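Local coordinates for protein small COPII coat GTPase SAR1 (Encephalitozoon cuniculi, PDB 6VS4) that is a small GTPase of the ADP-ribosylation factor family, named as a Sar1 protein of the COPII coat, and binds guanosine-5'-diphosphate and a magnesium ion, at residues A[50-55]-A[111-116]. Numbering follows the deposited sequence.
Sequences AGKTTL and VFIVDV. With MG (magnesium ion), chain E; GDP (guanosine-5'-diphosphate), chain D.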
loop_
_atom_site.group_PDB
_atom_site.type_symbol
_atom_site.label_atom_id
_atom_site.label_comp_id
_atom_site.label_asym_id
_atom_site.label_seq_id
_atom_site.Cartn_x
_atom_site.Cartn_y
_atom_site.Cartn_z
ATOM N N ALA A 50 13.731 0.886 31.578
ATOM C CA ALA A 50 12.385 1.451 31.550
ATOM C C ALA A 50 11.856 1.662 30.132
ATOM O O ALA A 50 10.635 1.699 29.938
ATOM C CB ALA A 50 12.355 2.777 32.314
ATOM N N GLY A 51 12.735 1.784 29.148
ATOM C CA GLY A 51 12.347 2.014 27.777
ATOM C C GLY A 51 12.759 3.361 27.206
ATOM O O GLY A 51 12.154 3.799 26.220
ATOM N N LYS A 52 13.767 4.017 27.787
ATOM C CA LYS A 52 14.167 5.349 27.345
ATOM C C LYS A 52 14.812 5.302 25.968
ATOM O O LYS A 52 14.421 6.047 25.064
ATOM C CB LYS A 52 15.142 5.965 28.351
ATOM C CG LYS A 52 14.538 6.343 29.686
ATOM C CD LYS A 52 15.629 6.822 30.629
ATOM C CE LYS A 52 16.019 5.717 31.588
ATOM N NZ LYS A 52 16.594 4.512 30.940
ATOM N N THR A 53 15.823 4.445 25.808
ATOM C CA THR A 53 16.506 4.316 24.526
ATOM C C THR A 53 15.542 3.863 23.436
ATOM O O THR A 53 15.631 4.315 22.287
ATOM C CB THR A 53 17.671 3.336 24.662
ATOM O OG1 THR A 53 18.658 3.882 25.545
ATOM C CG2 THR A 53 18.299 3.056 23.311
ATOM N N THR A 54 14.596 2.992 23.792
ATOM C CA THR A 54 13.583 2.546 22.843
ATOM C C THR A 54 12.733 3.712 22.353
ATOM O O THR A 54 12.456 3.827 21.154
ATOM C CB THR A 54 12.705 1.473 23.492
ATOM O OG1 THR A 54 13.518 0.361 23.889
ATOM C CG2 THR A 54 11.641 0.989 22.527
ATOM N N LEU A 55 12.323 4.596 23.267
ATOM C CA LEU A 55 11.500 5.737 22.881
ATOM C C LEU A 55 12.264 6.689 21.970
ATOM O O LEU A 55 11.726 7.150 20.954
ATOM C CB LEU A 55 11.002 6.480 24.122
ATOM C CG LEU A 55 10.263 7.793 23.825
ATOM C CD1 LEU A 55 9.063 7.574 22.899
ATOM C CD2 LEU A 55 9.830 8.469 25.116
ATOM N N VAL A 111 10.788 13.966 30.268
ATOM C CA VAL A 111 10.020 12.754 30.031
ATOM C C VAL A 111 10.542 11.702 31.003
ATOM O O VAL A 111 11.679 11.232 30.878
ATOM C CB VAL A 111 10.131 12.296 28.571
ATOM C CG1 VAL A 111 9.342 11.024 28.333
ATOM C CG2 VAL A 111 9.642 13.396 27.665
ATOM N N PHE A 112 9.722 11.348 31.986
ATOM C CA PHE A 112 10.079 10.365 32.996
ATOM C C PHE A 112 9.336 9.067 32.698
ATOM O O PHE A 112 8.102 9.064 32.610
ATOM C CB PHE A 112 9.741 10.873 34.398
ATOM C CG PHE A 112 10.320 10.032 35.498
ATOM C CD1 PHE A 112 9.643 8.921 35.972
ATOM C CD2 PHE A 112 11.546 10.348 36.059
ATOM C CE1 PHE A 112 10.181 8.140 36.993
ATOM C CE2 PHE A 112 12.089 9.570 37.079
ATOM C CZ PHE A 112 11.405 8.468 37.545
ATOM N N ILE A 113 10.085 7.976 32.537
ATOM C CA ILE A 113 9.545 6.699 32.081
ATOM C C ILE A 113 9.652 5.666 33.196
ATOM O O ILE A 113 10.714 5.519 33.815
ATOM C CB ILE A 113 10.271 6.217 30.816
ATOM C CG1 ILE A 113 10.197 7.302 29.737
ATOM C CG2 ILE A 113 9.649 4.936 30.318
ATOM C CD1 ILE A 113 10.772 6.885 28.390
ATOM N N VAL A 114 8.563 4.928 33.427
ATOM C CA VAL A 114 8.495 3.894 34.454
ATOM C C VAL A 114 8.078 2.575 33.814
ATOM O O VAL A 114 7.136 2.533 33.015
ATOM C CB VAL A 114 7.509 4.278 35.578
ATOM C CG1 VAL A 114 7.378 3.143 36.610
ATOM C CG2 VAL A 114 7.924 5.571 36.243
ATOM N N ASP A 115 8.761 1.493 34.192
ATOM C CA ASP A 115 8.351 0.138 33.825
ATOM C C ASP A 115 7.334 -0.344 34.861
ATOM O O ASP A 115 7.700 -0.685 35.989
ATOM C CB ASP A 115 9.569 -0.783 33.761
ATOM C CG ASP A 115 9.224 -2.219 33.347
ATOM O OD1 ASP A 115 8.029 -2.590 33.321
ATOM O OD2 ASP A 115 10.167 -2.993 33.061
ATOM N N VAL A 116 6.058 -0.397 34.471
ATOM C CA VAL A 116 5.004 -0.770 35.406
ATOM C C VAL A 116 5.071 -2.244 35.775
ATOM O O VAL A 116 4.470 -2.658 36.772
ATOM C CB VAL A 116 3.615 -0.428 34.833
ATOM C CG1 VAL A 116 3.556 1.029 34.421
ATOM C CG2 VAL A 116 3.283 -1.335 33.646
HETATM MG MG MG E . 19.540 3.336 27.404
HETATM P PB GDP D . 16.649 1.930 28.947
HETATM O O1B GDP D . 17.647 1.322 29.950
HETATM O O2B GDP D . 17.333 2.696 27.853
HETATM O O3B GDP D . 15.622 2.747 29.735
HETATM O O3A GDP D . 15.821 0.726 28.325
HETATM P PA GDP D . 15.565 0.212 26.846
HETATM O O1A GDP D . 16.853 -0.449 26.380
HETATM O O2A GDP D . 15.027 1.283 25.984
HETATM O "O5'" GDP D . 14.502 -0.965 27.020
HETATM C "C5'" GDP D . 14.760 -2.192 27.735
HETATM C "C4'" GDP D . 13.887 -3.288 27.178
HETATM O "O4'" GDP D . 12.497 -2.959 27.405
HETATM C "C3'" GDP D . 14.039 -3.554 25.676
HETATM O "O3'" GDP D . 14.182 -4.943 25.402
HETATM C "C2'" GDP D . 12.742 -2.994 25.084
HETATM O "O2'" GDP D . 12.350 -3.718 23.925
HETATM C "C1'" GDP D . 11.770 -3.253 26.230
HETATM N N9 GDP D . 10.562 -2.415 26.203
HETATM C C8 GDP D . 10.480 -1.050 26.095
HETATM N N7 GDP D . 9.244 -0.607 26.085
HETATM C C5 GDP D . 8.468 -1.750 26.186
HETATM C C6 GDP D . 7.042 -1.933 26.185
HETATM O O6 GDP D . 6.179 -1.061 26.147
HETATM N N1 GDP D . 6.688 -3.264 26.267
HETATM C C2 GDP D . 7.568 -4.309 26.367
HETATM N N2 GDP D . 7.045 -5.534 26.449
HETATM N N3 GDP D . 8.889 -4.156 26.378
HETATM C C4 GDP D . 9.267 -2.868 26.270
HETATM O O HOH W 1 18.942 4.799 28.583
HETATM O O HOH W 2 19.043 1.474 26.826
#
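With chi1 of Ile113 at -55°, its CG2 stands anti to the backbone N and packs against the carbonyl O of Ala50, while the extended CG1 branch carries CD1 on to Lys52 and Leu55. This is the face of a P-loop, consistent with a Walker A motif, turned away from the nucleotide and toward the sheet, where the turn from strand 40-47 into helix 52-59 rests on the neighbouring parallel strand 109-115. Ile113 CG2 lies 3.4 Å from Ala50 O, an oxygen that also accepts a hydrogen bond from Asn146 ND2. One helical turn on, Leu55, its CG anti to the backbone N (chi1 173°), brings CD2 to 3.8 Å from Ile113 CD1 and meets Val111 CG1 tip to tip. No hydrogen bond joins the two segments; the contact is mostly apolar, and the amides of Gly51 and of the first helical residues are turned to the diphosphate of GDP. Gly51, the N-cap residue, and Lys52 both donate their amides to O3B, the latter nearly straight at 166°. Thr53 N binds O2B, and both N and OG1 of Thr54 grip O2A. The helix N-terminus would probably add to the electrostatic hold on the phosphates. The Lys52 chain runs obliquely past Ile113, CG 4.0 Å from its CD1, and bends to bring NZ to O3B, at a separation too short to be taken literally; NZ also forms a salt bridge with Asp89. Magnesium is held by GDP O2B, two waters and Thr53 OG1, the last at 2.1 Å.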